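Long-range contacts in particle-associated lyase (Acinetobacter bacteriophage AP22, PDB 4Y9V), which binds capsular saccharide of Acinetobacter baumannii and, as a phage tailspike lyase, probably degrades the bacterial capsule: residues 354-358 with 382-388; 342-348 with 359-365; 351-355 with 373-378; 453-457 with 471-475. All coordinates share one frame; numbering follows the deposited sequence.

All four contacts lie within the pectin lyase-like part of the chain, a parallel beta-helix. Contacts 1, 2 and 3 interlock: the segments of contact 2 alternate along the chain with those of contacts 1 and 3, and contacts 1 and 3 share Thr354 and Phe355. Their centres are 10 to 13 Å apart. Strand 360-363 of contact 2 lies beside strand 384-389 of contact 1. Contact 4 follows later in the chain, its centre about 14 Å from that of contact 1; its strand 470-476 and strand 376-378 of contact 3 are the outermost strands of one four-stranded parallel sheet. Contact 2 pairs adjacent coils, whereas contact 4 packs two sheets face to face across the interior.

Contact 1 (354-358 with 382-388); sequences TFGAG and RGGEFKL. With EDO (1,2-ethanediol), chain D.
Ala357 O is gripped by two successive backbone N-H groups, both from the segment 382-388. Arg382 N donates at 2.8 Å to Ala357 O, in the carbonyl plane and on a lone pair, whereas Gly383 N, 3.1 Å from the same Ala357 O, is tilted out of that plane. One residue on, Gly358 CA approaches Gly383 O at 3.3 Å with an angle of 167° at the hydrogen, a nearly straight CA-H...O contact. Gly358 CA also lies over the face of the Phe386 ring, 3.9 Å from its centroid, a CH-pi contact. The arrangement belongs to a parallel beta-helix: 354-358 is the loop leading into strand 360-363, and strand 384-389 is the neighbour of that strand in the next coil. Two phenylalanines pack between loop and strand. The edge of Phe386 points at the face of Phe355 in a T-shaped pair, with planes at 72° and centroids 5.2 Å apart. Phe355 O and Gly356 O lie at the rim of the Phe386 ring, near its plane, and Lys387 O sits 3.3 Å from Phe355 CZ at the edge of that ring. Leu388 CD2 packs 3.6 Å from Phe355 CE1. Arg382, extended from CG to NE, gives its NE to Tyr162 O, while its NH1 donates to ethanediol O1 at 2.9 Å; that hydroxyl donates in turn to Gly383 O.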
loop_
_atom_site.group_PDB
_atom_site.type_symbol
_atom_site.label_atom_id
_atom_site.label_comp_id
_atom_site.label_asym_id
_atom_site.label_seq_id
_atom_site.Cartn_x
_atom_site.Cartn_y
_atom_site.Cartn_z
ATOM N N THR A 354 -3.172 9.423 -17.092
ATOM C CA THR A 354 -4.456 10.092 -17.157
ATOM C C THR A 354 -5.294 9.706 -15.935
ATOM O O THR A 354 -5.199 8.587 -15.417
ATOM C CB THR A 354 -5.194 9.773 -18.469
ATOM O OG1 THR A 354 -5.315 8.370 -18.531
ATOM C CG2 THR A 354 -4.486 10.341 -19.688
ATOM N N PHE A 355 -6.103 10.649 -15.451
ATOM C CA PHE A 355 -6.634 10.531 -14.071
ATOM C C PHE A 355 -8.128 10.302 -13.944
ATOM O O PHE A 355 -8.633 10.248 -12.828
ATOM C CB PHE A 355 -6.210 11.747 -13.234
ATOM C CG PHE A 355 -5.665 11.456 -11.870
ATOM C CD1 PHE A 355 -4.864 12.418 -11.252
ATOM C CD2 PHE A 355 -5.950 10.290 -11.154
ATOM C CE1 PHE A 355 -4.367 12.219 -9.967
ATOM C CE2 PHE A 355 -5.445 10.091 -9.895
ATOM C CZ PHE A 355 -4.661 11.049 -9.283
ATOM N N GLY A 356 -8.842 10.161 -15.064
ATOM C CA GLY A 356 -10.229 9.779 -15.001
ATOM C C GLY A 356 -11.144 10.826 -14.389
ATOM O O GLY A 356 -10.886 12.016 -14.363
ATOM N N ALA A 357 -12.310 10.336 -13.919
ATOM C CA ALA A 357 -13.383 11.203 -13.483
ATOM C C ALA A 357 -13.153 11.825 -12.102
ATOM O O ALA A 357 -13.563 12.968 -11.870
ATOM C CB ALA A 357 -14.689 10.418 -13.430
ATOM N N GLY A 358 -12.538 11.056 -11.197
ATOM C CA GLY A 358 -12.335 11.451 -9.813
ATOM C C GLY A 358 -12.480 10.263 -8.878
ATOM O O GLY A 358 -12.866 9.161 -9.255
ATOM N N ARG A 382 -14.745 15.023 -13.449
ATOM C CA ARG A 382 -16.133 15.074 -12.983
ATOM C C ARG A 382 -16.246 15.613 -11.578
ATOM O O ARG A 382 -17.181 16.377 -11.262
ATOM C CB ARG A 382 -16.741 13.675 -13.105
ATOM C CG ARG A 382 -18.184 13.581 -12.674
ATOM C CD ARG A 382 -18.689 12.160 -12.915
ATOM N NE ARG A 382 -20.055 11.939 -12.502
ATOM C CZ ARG A 382 -20.425 11.555 -11.345
ATOM N NH1 ARG A 382 -19.547 11.447 -10.330
ATOM N NH2 ARG A 382 -21.691 11.339 -11.103
ATOM N N GLY A 383 -15.325 15.233 -10.696
ATOM C CA GLY A 383 -15.339 15.693 -9.334
ATOM C C GLY A 383 -14.851 14.593 -8.402
ATOM O O GLY A 383 -14.725 13.437 -8.803
ATOM N N GLY A 384 -14.602 14.959 -7.172
ATOM C CA GLY A 384 -14.034 14.063 -6.191
ATOM C C GLY A 384 -12.538 14.269 -6.046
ATOM O O GLY A 384 -11.994 15.297 -6.448
ATOM N N GLU A 385 -11.885 13.268 -5.433
ATOM C CA GLU A 385 -10.478 13.374 -5.087
ATOM C C GLU A 385 -9.592 12.748 -6.160
ATOM O O GLU A 385 -9.893 11.702 -6.729
ATOM C CB GLU A 385 -10.149 12.664 -3.765
ATOM C CG GLU A 385 -10.764 13.317 -2.564
ATOM C CD GLU A 385 -10.321 12.863 -1.187
ATOM O OE1 GLU A 385 -9.917 11.716 -1.038
ATOM O OE2 GLU A 385 -10.331 13.732 -0.276
ATOM N N PHE A 386 -8.476 13.402 -6.387
ATOM C CA PHE A 386 -7.418 12.924 -7.278
ATOM C C PHE A 386 -6.168 12.776 -6.393
ATOM O O PHE A 386 -5.534 13.784 -6.063
ATOM C CB PHE A 386 -7.212 13.871 -8.419
ATOM C CG PHE A 386 -8.399 13.947 -9.344
ATOM C CD1 PHE A 386 -9.452 14.848 -9.117
ATOM C CD2 PHE A 386 -8.485 13.132 -10.460
ATOM C CE1 PHE A 386 -10.503 14.899 -9.990
ATOM C CE2 PHE A 386 -9.545 13.185 -11.341
ATOM C CZ PHE A 386 -10.558 14.079 -11.118
ATOM N N LYS A 387 -5.897 11.561 -5.961
ATOM C CA LYS A 387 -4.886 11.300 -4.937
ATOM C C LYS A 387 -3.583 10.838 -5.583
ATOM O O LYS A 387 -3.569 9.887 -6.374
ATOM C CB LYS A 387 -5.364 10.214 -3.972
ATOM C CG LYS A 387 -6.580 10.570 -3.156
ATOM C CD LYS A 387 -7.154 9.451 -2.317
ATOM C CE LYS A 387 -6.312 9.100 -1.181
ATOM N NZ LYS A 387 -6.815 8.279 -0.046
ATOM N N LEU A 388 -2.494 11.502 -5.227
ATOM C CA LEU A 388 -1.160 11.188 -5.721
ATOM C C LEU A 388 -0.277 10.942 -4.494
ATOM O O LEU A 388 0.236 11.882 -3.899
ATOM C CB LEU A 388 -0.634 12.325 -6.566
ATOM C CG LEU A 388 -1.349 12.525 -7.904
ATOM C CD1 LEU A 388 -0.912 13.804 -8.556
ATOM C CD2 LEU A 388 -1.103 11.328 -8.835
HETATM C C1 EDO D . -16.127 10.805 -9.921
HETATM O O1 EDO D . -16.715 12.000 -10.227
HETATM C C2 EDO D . -16.304 10.400 -8.494
HETATM O O2 EDO D . -17.647 10.021 -8.254
#

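Contact 2 (342-348 with 359-365); sequences RTVYDHC and DNEYSNC
Val344 and Glu361, Tyr345 and Tyr362, and Asp346 and Ser363 form three successive parallel bridges between neighbouring coils of the beta-helix. The strand axes run 4.7 Å apart and diverge by 4°. Backbone bonds go back and forth: Glu361 N to Thr343 O, Tyr345 N to Glu361 O, Ser363 N to Tyr345 O and His347 N to Ser363 O. At the start of the ladder a side chain stands in for the backbone, Asn360 OD1 accepting from Thr343 N at 2.9 Å.

Among side-chain polar contacts, Asp346 OD1 takes two donors. Asn364 ND2 uses the syn lone pair of Asp346 OD1 at 2.9 Å, while Ser363 OG, 2.7 Å from Asp346 OD1, comes from above, 51° out of the carboxylate plane. The torsion of Asp346 swings CG away from the backbone N (chi1 -173°), bringing the carboxylate alongside Asn364. Cys348 N donates to Cys365 SG at 3.6 Å.

Of the flat groups, the two tyrosines lie side by side but slid apart, with centroids 5.2 Å apart and little overlap; Tyr362 CE2 touches Tyr345 CD2 at 3.4 Å. Tyr345 OH is hydrogen-bonded to Asp335 O and Tyr362 OH to Thr354 O. Asn364 CB sits 3.3 Å from the centroid of the His347 ring, over its centre.

With two donors on OD1 and Tyr319 OH on OD2, three hydrogen bonds reach the buried Asp346 carboxylate and would probably favour its ionised form, although the like-charged Glu361 is nearby.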
loop_
_atom_site.group_PDB
_atom_site.type_symbol
_atom_site.label_atom_id
_atom_site.label_comp_id
_atom_site.label_asym_id
_atom_site.label_seq_id
_atom_site.Cartn_x
_atom_site.Cartn_y
_atom_site.Cartn_z
ATOM N N ARG A 342 -13.119 5.592 -8.551
ATOM C CA ARG A 342 -12.843 4.542 -7.560
ATOM C C ARG A 342 -11.772 3.562 -8.083
ATOM O O ARG A 342 -11.914 2.347 -7.897
ATOM C CB ARG A 342 -14.113 3.836 -7.091
ATOM C CG ARG A 342 -15.229 4.745 -6.575
ATOM C CD ARG A 342 -14.989 5.313 -5.199
ATOM N NE ARG A 342 -16.307 5.860 -4.802
ATOM C CZ ARG A 342 -17.198 5.567 -3.860
ATOM N NH1 ARG A 342 -16.886 4.648 -2.965
ATOM N NH2 ARG A 342 -18.329 6.240 -3.795
ATOM N N THR A 343 -10.712 4.081 -8.703
ATOM C CA THR A 343 -9.703 3.246 -9.367
ATOM C C THR A 343 -8.310 3.711 -8.972
ATOM O O THR A 343 -8.052 4.916 -8.829
ATOM C CB THR A 343 -9.956 3.266 -10.878
ATOM O OG1 THR A 343 -11.198 2.593 -11.115
ATOM C CG2 THR A 343 -8.915 2.513 -11.673
ATOM N N VAL A 344 -7.405 2.747 -8.788
ATOM C CA VAL A 344 -6.038 3.033 -8.344
ATOM C C VAL A 344 -5.042 2.181 -9.148
ATOM O O VAL A 344 -5.269 1.001 -9.394
ATOM C CB VAL A 344 -5.864 2.774 -6.843
ATOM C CG1 VAL A 344 -6.305 1.382 -6.433
ATOM C CG2 VAL A 344 -4.411 3.086 -6.358
ATOM N N TYR A 345 -3.934 2.829 -9.482
ATOM C CA TYR A 345 -2.673 2.186 -9.858
ATOM C C TYR A 345 -1.711 2.347 -8.679
ATOM O O TYR A 345 -1.452 3.482 -8.249
ATOM C CB TYR A 345 -2.050 2.781 -11.101
ATOM C CG TYR A 345 -2.779 2.562 -12.402
ATOM C CD1 TYR A 345 -2.505 1.469 -13.210
ATOM C CD2 TYR A 345 -3.747 3.458 -12.849
ATOM C CE1 TYR A 345 -3.170 1.275 -14.412
ATOM C CE2 TYR A 345 -4.407 3.287 -14.049
ATOM C CZ TYR A 345 -4.118 2.184 -14.844
ATOM O OH TYR A 345 -4.708 1.964 -16.070
ATOM N N ASP A 346 -1.203 1.234 -8.162
ATOM C CA ASP A 346 -0.328 1.213 -6.978
ATOM C C ASP A 346 0.923 0.448 -7.304
ATOM O O ASP A 346 0.879 -0.659 -7.849
ATOM C CB ASP A 346 -1.067 0.549 -5.817
ATOM C CG ASP A 346 -0.324 0.622 -4.492
ATOM O OD1 ASP A 346 0.297 1.631 -4.183
ATOM O OD2 ASP A 346 -0.469 -0.311 -3.681
ATOM N N HIS A 347 2.105 1.024 -6.999
ATOM C CA HIS A 347 3.372 0.306 -7.250
ATOM C C HIS A 347 3.497 -0.068 -8.717
ATOM O O HIS A 347 4.010 -1.138 -9.065
ATOM C CB HIS A 347 3.551 -0.888 -6.289
ATOM C CG HIS A 347 4.007 -0.451 -4.908
ATOM N ND1 HIS A 347 3.325 -0.329 -3.752
ATOM C CD2 HIS A 347 5.271 -0.042 -4.628
ATOM C CE1 HIS A 347 4.185 0.103 -2.780
ATOM N NE2 HIS A 347 5.343 0.292 -3.319
ATOM N N CYS A 348 3.079 0.831 -9.603
ATOM C CA CYS A 348 3.195 0.665 -11.050
ATOM C C CYS A 348 4.206 1.655 -11.611
ATOM O O CYS A 348 4.557 2.647 -10.968
ATOM C CB CYS A 348 1.847 0.877 -11.734
ATOM S SG CYS A 348 0.575 -0.340 -11.312
ATOM N N ASP A 359 -12.157 10.540 -7.598
ATOM C CA ASP A 359 -12.004 9.495 -6.601
ATOM C C ASP A 359 -11.087 8.389 -7.081
ATOM O O ASP A 359 -11.342 7.198 -6.921
ATOM C CB ASP A 359 -13.354 8.989 -6.092
ATOM C CG ASP A 359 -14.095 10.058 -5.286
ATOM O OD1 ASP A 359 -13.455 10.968 -4.711
ATOM O OD2 ASP A 359 -15.316 9.900 -5.192
ATOM N N ASN A 360 -9.949 8.815 -7.675
ATOM C CA ASN A 360 -8.948 7.932 -8.249
ATOM C C ASN A 360 -7.596 8.208 -7.605
ATOM O O ASN A 360 -7.390 9.265 -7.006
ATOM C CB ASN A 360 -8.860 8.114 -9.763
ATOM C CG ASN A 360 -10.115 7.656 -10.483
ATOM O OD1 ASN A 360 -10.746 6.663 -10.095
ATOM N ND2 ASN A 360 -10.493 8.376 -11.535
ATOM N N GLU A 361 -6.665 7.266 -7.781
ATOM C CA GLU A 361 -5.347 7.386 -7.147
ATOM C C GLU A 361 -4.259 6.761 -7.996
ATOM O O GLU A 361 -4.446 5.694 -8.588
ATOM C CB GLU A 361 -5.384 6.704 -5.764
ATOM C CG GLU A 361 -4.089 6.772 -4.962
ATOM C CD GLU A 361 -4.247 6.363 -3.501
ATOM O OE1 GLU A 361 -5.151 5.544 -3.214
ATOM O OE2 GLU A 361 -3.450 6.833 -2.671
ATOM N N TYR A 362 -3.106 7.426 -8.013
ATOM C CA TYR A 362 -1.818 6.796 -8.329
ATOM C C TYR A 362 -0.998 6.845 -7.040
ATOM O O TYR A 362 -0.803 7.948 -6.493
ATOM C CB TYR A 362 -1.029 7.488 -9.450
ATOM C CG TYR A 362 -1.642 7.325 -10.828
ATOM C CD1 TYR A 362 -2.700 8.114 -11.255
ATOM C CD2 TYR A 362 -1.165 6.359 -11.692
ATOM C CE1 TYR A 362 -3.252 7.950 -12.509
ATOM C CE2 TYR A 362 -1.708 6.190 -12.959
ATOM C CZ TYR A 362 -2.780 6.981 -13.367
ATOM O OH TYR A 362 -3.275 6.762 -14.614
ATOM N N SER A 363 -0.551 5.699 -6.554
ATOM C CA SER A 363 0.228 5.636 -5.316
ATOM C C SER A 363 1.467 4.784 -5.533
ATOM O O SER A 363 1.421 3.756 -6.202
ATOM C CB SER A 363 -0.606 5.079 -4.164
ATOM O OG SER A 363 -1.198 3.831 -4.488
ATOM N N ASN A 364 2.575 5.222 -4.931
ATOM C CA ASN A 364 3.803 4.430 -4.959
ATOM C C ASN A 364 4.240 4.100 -6.398
ATOM O O ASN A 364 4.879 3.052 -6.596
ATOM C CB ASN A 364 3.660 3.148 -4.130
ATOM C CG ASN A 364 3.273 3.484 -2.707
ATOM O OD1 ASN A 364 3.977 4.206 -2.028
ATOM N ND2 ASN A 364 2.107 2.964 -2.307
ATOM N N CYS A 365 3.930 4.959 -7.331
ATOM C CA CYS A 365 4.243 4.718 -8.735
ATOM C C CYS A 365 5.488 5.496 -9.173
ATOM O O CYS A 365 5.763 6.569 -8.646
ATOM C CB CYS A 365 3.093 5.158 -9.657
ATOM S SG CYS A 365 1.603 4.109 -9.561
HETATM O O HOH W 1 -16.554 7.925 -6.383
HETATM O O HOH W 2 -17.095 8.310 -5.697
HETATM O O HOH W 3 6.747 1.961 -8.415
#

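Contact 3 (351-355 with 373-378); sequences NYATF and QGCVLI
Tyr352 lies against residues 373-377 where the chain enters strand 376-378, the first strand of one parallel sheet of the beta-helix. The touching parts of 351-355 and 373-378 run 15° apart, but only a single bridge, Thr354 with Leu377, joins them.

From CB the Tyr352 side chain turns so that CG stands opposite the backbone N (chi1 -157°), and the ring passes along the carbonyls of the other segment. Tyr352 CG is still at the limit of contact with Cys375 O. Further out, Tyr352 CD1 is 3.3 Å from Gly374 O, which lies at the ring edge, and 3.4 Å from Cys375 O. CE1 also borders Gly374 O. CZ meets Leu377 CB, the leucine crossing the tyrosine side chain obliquely, and Tyr352 OH lies 3.4 Å from that same Leu377 CB, with CD2 of the leucine nearly as close.

The backbone link is lopsided. Leu377 N donates to Ala353 O at 2.9 Å, nearly along the C=O axis. The return bond, Phe355 N to Leu377 O, is weak: its length of 3.0 Å is normal, but the angle at the hydrogen is only 122°.

Farther along, Phe355 CD1 packs 3.4 Å from Val376 CG1 and also touches Ile378 CG1, whose side chain points the same way as the phenylalanine. At the far end of Tyr352, a water 2.7 Å from its OH donates to Gln373 O at 2.9 Å, tying the phenol to the loop before the strand.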
loop_
_atom_site.group_PDB
_atom_site.type_symbol
_atom_site.label_atom_id
_atom_site.label_comp_id
_atom_site.label_asym_id
_atom_site.label_seq_id
_atom_site.Cartn_x
_atom_site.Cartn_y
_atom_site.Cartn_z
ATOM N N ASN A 351 4.899 5.749 -18.315
ATOM C CA ASN A 351 5.183 7.060 -18.921
ATOM C C ASN A 351 3.847 7.798 -19.020
ATOM O O ASN A 351 2.931 7.322 -19.700
ATOM C CB ASN A 351 5.862 6.958 -20.280
ATOM C CG ASN A 351 5.105 6.171 -21.332
ATOM O OD1 ASN A 351 4.861 4.973 -21.151
ATOM N ND2 ASN A 351 4.755 6.807 -22.417
ATOM N N TYR A 352 3.761 8.921 -18.303
ATOM C CA TYR A 352 2.577 9.776 -18.258
ATOM C C TYR A 352 1.421 9.044 -17.565
ATOM O O TYR A 352 1.488 7.875 -17.224
ATOM C CB TYR A 352 2.221 10.323 -19.644
ATOM C CG TYR A 352 1.414 11.588 -19.747
ATOM C CD1 TYR A 352 1.805 12.752 -19.088
ATOM C CD2 TYR A 352 0.309 11.680 -20.581
ATOM C CE1 TYR A 352 1.116 13.958 -19.232
ATOM C CE2 TYR A 352 -0.353 12.871 -20.774
ATOM C CZ TYR A 352 0.046 14.005 -20.115
ATOM O OH TYR A 352 -0.623 15.184 -20.368
ATOM N N ALA A 353 0.325 9.769 -17.349
ATOM C CA ALA A 353 -0.804 9.201 -16.603
ATOM C C ALA A 353 -2.030 10.058 -16.858
ATOM O O ALA A 353 -1.938 11.285 -16.783
ATOM C CB ALA A 353 -0.498 9.174 -15.108
ATOM N N THR A 354 -3.172 9.423 -17.092
ATOM C CA THR A 354 -4.456 10.092 -17.157
ATOM C C THR A 354 -5.294 9.706 -15.935
ATOM O O THR A 354 -5.199 8.587 -15.417
ATOM C CB THR A 354 -5.194 9.773 -18.469
ATOM O OG1 THR A 354 -5.315 8.370 -18.531
ATOM C CG2 THR A 354 -4.486 10.341 -19.688
ATOM N N PHE A 355 -6.103 10.649 -15.451
ATOM C CA PHE A 355 -6.634 10.531 -14.071
ATOM C C PHE A 355 -8.128 10.302 -13.944
ATOM O O PHE A 355 -8.633 10.248 -12.828
ATOM C CB PHE A 355 -6.210 11.747 -13.234
ATOM C CG PHE A 355 -5.665 11.456 -11.870
ATOM C CD1 PHE A 355 -4.864 12.418 -11.252
ATOM C CD2 PHE A 355 -5.950 10.290 -11.154
ATOM C CE1 PHE A 355 -4.367 12.219 -9.967
ATOM C CE2 PHE A 355 -5.445 10.091 -9.895
ATOM C CZ PHE A 355 -4.661 11.049 -9.283
ATOM N N GLN A 373 5.530 17.568 -21.973
ATOM C CA GLN A 373 5.561 18.174 -20.631
ATOM C C GLN A 373 4.461 17.612 -19.723
ATOM O O GLN A 373 3.304 17.435 -20.125
ATOM C CB GLN A 373 5.446 19.694 -20.587
ATOM C CG GLN A 373 6.493 20.415 -21.429
ATOM C CD GLN A 373 6.618 21.860 -21.043
ATOM O OE1 GLN A 373 5.822 22.401 -20.253
ATOM N NE2 GLN A 373 7.622 22.540 -21.603
ATOM N N GLY A 374 4.842 17.421 -18.472
ATOM C CA GLY A 374 3.934 17.002 -17.416
ATOM C C GLY A 374 3.948 15.487 -17.213
ATOM O O GLY A 374 4.242 14.697 -18.100
ATOM N N CYS A 375 3.576 15.080 -15.964
ATOM C CA CYS A 375 3.460 13.686 -15.591
ATOM C C CYS A 375 2.043 13.159 -15.492
ATOM O O CYS A 375 1.811 11.985 -15.803
ATOM C CB CYS A 375 4.154 13.438 -14.251
ATOM S SG CYS A 375 5.983 13.464 -14.345
ATOM N N VAL A 376 1.098 13.967 -14.982
ATOM C CA VAL A 376 -0.238 13.517 -14.685
ATOM C C VAL A 376 -1.233 14.522 -15.261
ATOM O O VAL A 376 -1.094 15.734 -14.993
ATOM C CB VAL A 376 -0.464 13.398 -13.146
ATOM C CG1 VAL A 376 -1.876 12.931 -12.840
ATOM C CG2 VAL A 376 0.548 12.443 -12.523
ATOM N N LEU A 377 -2.200 14.033 -16.011
ATOM C CA LEU A 377 -3.199 14.857 -16.678
ATOM C C LEU A 377 -4.595 14.542 -16.164
ATOM O O LEU A 377 -5.010 13.379 -16.125
ATOM C CB LEU A 377 -3.160 14.587 -18.176
ATOM C CG LEU A 377 -4.126 15.447 -19.025
ATOM C CD1 LEU A 377 -3.736 16.896 -19.009
ATOM C CD2 LEU A 377 -4.149 14.881 -20.442
ATOM N N ILE A 378 -5.327 15.595 -15.807
ATOM C CA ILE A 378 -6.744 15.546 -15.452
ATOM C C ILE A 378 -7.493 16.279 -16.578
ATOM O O ILE A 378 -7.585 17.487 -16.579
ATOM C CB ILE A 378 -6.992 16.170 -14.075
ATOM C CG1 ILE A 378 -6.177 15.566 -12.978
ATOM C CG2 ILE A 378 -8.481 16.109 -13.747
ATOM C CD1 ILE A 378 -6.194 16.310 -11.659
HETATM O O HOH W 4 0.568 17.295 -19.259
#

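Contact 4 (453-457 with 471-475); sequences VNVHI and WAWVE
Trp471 receives Ile457 CG2 obliquely, neither over a face nor at an edge, on the CE3 side of its six-membered ring: Ile457 CG2 lies 3.9 Å from Trp471 CE3, with CZ3 slightly farther. Val461, Cys463 and Val494 add further packing round this indole. The second indole of the segment, Trp473, points away from 453-457 and instead carries Glu475 CB over one face, offset toward the rim.

Around the tryptophan backbone, Ile457 CD1 lies 3.4 Å from Trp471 O. The same methyl is 4.1 Å from Ala472 CB, so the two branches of the isoleucine divide the contact, CG2 to the indole and CD1 to Trp471 O and Ala472 CB. Ala472 CB also receives Val455 CG1 at 4.0 Å.

At the other end Val453 and Val474 meet tip to tip, Val453 CG1 being 3.9 Å from Val474 CG2. With Val474 CG1 opposite the backbone N (chi1 177°), its CG2 is turned toward Val455 as well; Val455 CG2 lies 3.9 Å from it, and the two side chains pass in opposite senses.

The two strands run antiparallel at 174°, yet their axes stay 8.4 Å apart, too far for backbone pairing. They belong to different sheets of the beta-helix, 453-458 between 417-422 and 486-496, and 470-476 beside 435-441, and they face each other across its interior.

Asn454 and His456 leave their strand on the other side, and the Asn454 amide bonds to Tyr488 N and Thr418 OG1. Between these two segments the contact is therefore apolar packing, with no hydrogen bond to fix a register.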
loop_
_atom_site.group_PDB
_atom_site.type_symbol
_atom_site.label_atom_id
_atom_site.label_comp_id
_atom_site.label_asym_id
_atom_site.label_seq_id
_atom_site.Cartn_x
_atom_site.Cartn_y
_atom_site.Cartn_z
ATOM N N VAL A 453 -12.772 23.963 -6.424
ATOM C CA VAL A 453 -11.524 23.263 -6.522
ATOM C C VAL A 453 -10.755 23.419 -5.203
ATOM O O VAL A 453 -10.684 24.512 -4.641
ATOM C CB VAL A 453 -10.689 23.829 -7.695
ATOM C CG1 VAL A 453 -9.297 23.205 -7.744
ATOM C CG2 VAL A 453 -11.437 23.653 -9.001
ATOM N N ASN A 454 -10.148 22.316 -4.754
ATOM C CA ASN A 454 -9.272 22.318 -3.609
ATOM C C ASN A 454 -7.945 21.651 -4.008
ATOM O O ASN A 454 -7.931 20.750 -4.840
ATOM C CB ASN A 454 -9.849 21.538 -2.430
ATOM C CG ASN A 454 -11.276 21.927 -2.137
ATOM O OD1 ASN A 454 -11.569 23.085 -1.799
ATOM N ND2 ASN A 454 -12.163 20.974 -2.255
ATOM N N VAL A 455 -6.844 22.075 -3.361
ATOM C CA VAL A 455 -5.547 21.446 -3.586
ATOM C C VAL A 455 -4.884 21.260 -2.241
ATOM O O VAL A 455 -4.904 22.165 -1.403
ATOM C CB VAL A 455 -4.642 22.312 -4.524
ATOM C CG1 VAL A 455 -3.261 21.695 -4.659
ATOM C CG2 VAL A 455 -5.299 22.494 -5.887
ATOM N N HIS A 456 -4.318 20.069 -2.012
ATOM C CA HIS A 456 -3.721 19.697 -0.721
ATOM C C HIS A 456 -2.408 19.029 -1.023
ATOM O O HIS A 456 -2.393 17.908 -1.558
ATOM C CB HIS A 456 -4.714 18.797 0.024
ATOM C CG HIS A 456 -4.375 18.493 1.456
ATOM N ND1 HIS A 456 -5.318 17.894 2.249
ATOM C CD2 HIS A 456 -3.299 18.764 2.210
ATOM C CE1 HIS A 456 -4.783 17.776 3.452
ATOM N NE2 HIS A 456 -3.550 18.284 3.482
ATOM N N ILE A 457 -1.294 19.701 -0.738
ATOM C CA ILE A 457 0.054 19.224 -0.997
ATOM C C ILE A 457 0.783 19.153 0.352
ATOM O O ILE A 457 0.875 20.137 1.061
ATOM C CB ILE A 457 0.830 20.122 -1.981
ATOM C CG1 ILE A 457 0.075 20.357 -3.268
ATOM C CG2 ILE A 457 2.194 19.530 -2.222
ATOM C CD1 ILE A 457 0.755 21.282 -4.260
ATOM N N TRP A 471 4.135 25.768 -6.242
ATOM C CA TRP A 471 3.598 24.470 -5.846
ATOM C C TRP A 471 2.139 24.317 -6.275
ATOM O O TRP A 471 1.789 23.278 -6.844
ATOM C CB TRP A 471 3.781 24.242 -4.337
ATOM C CG TRP A 471 5.193 23.838 -3.988
ATOM C CD1 TRP A 471 6.239 24.650 -3.654
ATOM C CD2 TRP A 471 5.683 22.508 -3.983
ATOM N NE1 TRP A 471 7.367 23.883 -3.422
ATOM C CE2 TRP A 471 7.058 22.557 -3.614
ATOM C CE3 TRP A 471 5.101 21.252 -4.222
ATOM C CZ2 TRP A 471 7.843 21.416 -3.502
ATOM C CZ3 TRP A 471 5.892 20.112 -4.092
ATOM C CH2 TRP A 471 7.248 20.197 -3.738
ATOM N N ALA A 472 1.274 25.290 -5.993
ATOM C CA ALA A 472 -0.139 25.200 -6.336
ATOM C C ALA A 472 -0.634 26.486 -6.997
ATOM O O ALA A 472 -0.335 27.581 -6.524
ATOM C CB ALA A 472 -0.986 24.948 -5.084
ATOM N N TRP A 473 -1.457 26.313 -8.038
ATOM C CA TRP A 473 -2.137 27.448 -8.675
ATOM C C TRP A 473 -3.446 26.945 -9.271
ATOM O O TRP A 473 -3.477 25.865 -9.861
ATOM C CB TRP A 473 -1.278 28.066 -9.760
ATOM C CG TRP A 473 -1.824 29.343 -10.322
ATOM C CD1 TRP A 473 -2.417 30.379 -9.655
ATOM C CD2 TRP A 473 -1.777 29.742 -11.704
ATOM N NE1 TRP A 473 -2.747 31.387 -10.521
ATOM C CE2 TRP A 473 -2.371 31.034 -11.786
ATOM C CE3 TRP A 473 -1.307 29.143 -12.881
ATOM C CZ2 TRP A 473 -2.477 31.718 -13.001
ATOM C CZ3 TRP A 473 -1.415 29.814 -14.075
ATOM C CH2 TRP A 473 -2.017 31.091 -14.129
ATOM N N VAL A 474 -4.512 27.732 -9.113
ATOM C CA VAL A 474 -5.837 27.468 -9.682
ATOM C C VAL A 474 -6.327 28.795 -10.250
ATOM O O VAL A 474 -6.353 29.778 -9.522
ATOM C CB VAL A 474 -6.806 26.944 -8.609
ATOM C CG1 VAL A 474 -8.193 26.738 -9.213
ATOM C CG2 VAL A 474 -6.294 25.674 -7.956
ATOM N N GLU A 475 -6.744 28.832 -11.533
ATOM C CA GLU A 475 -7.159 30.097 -12.108
ATOM C C GLU A 475 -7.968 29.866 -13.395
ATOM O O GLU A 475 -7.787 28.865 -14.103
ATOM C CB GLU A 475 -5.931 30.983 -12.376
ATOM C CG GLU A 475 -6.260 32.457 -12.742
ATOM C CD GLU A 475 -7.200 33.078 -11.761
ATOM O OE1 GLU A 475 -6.729 33.593 -10.719
ATOM O OE2 GLU A 475 -8.435 33.019 -11.987
#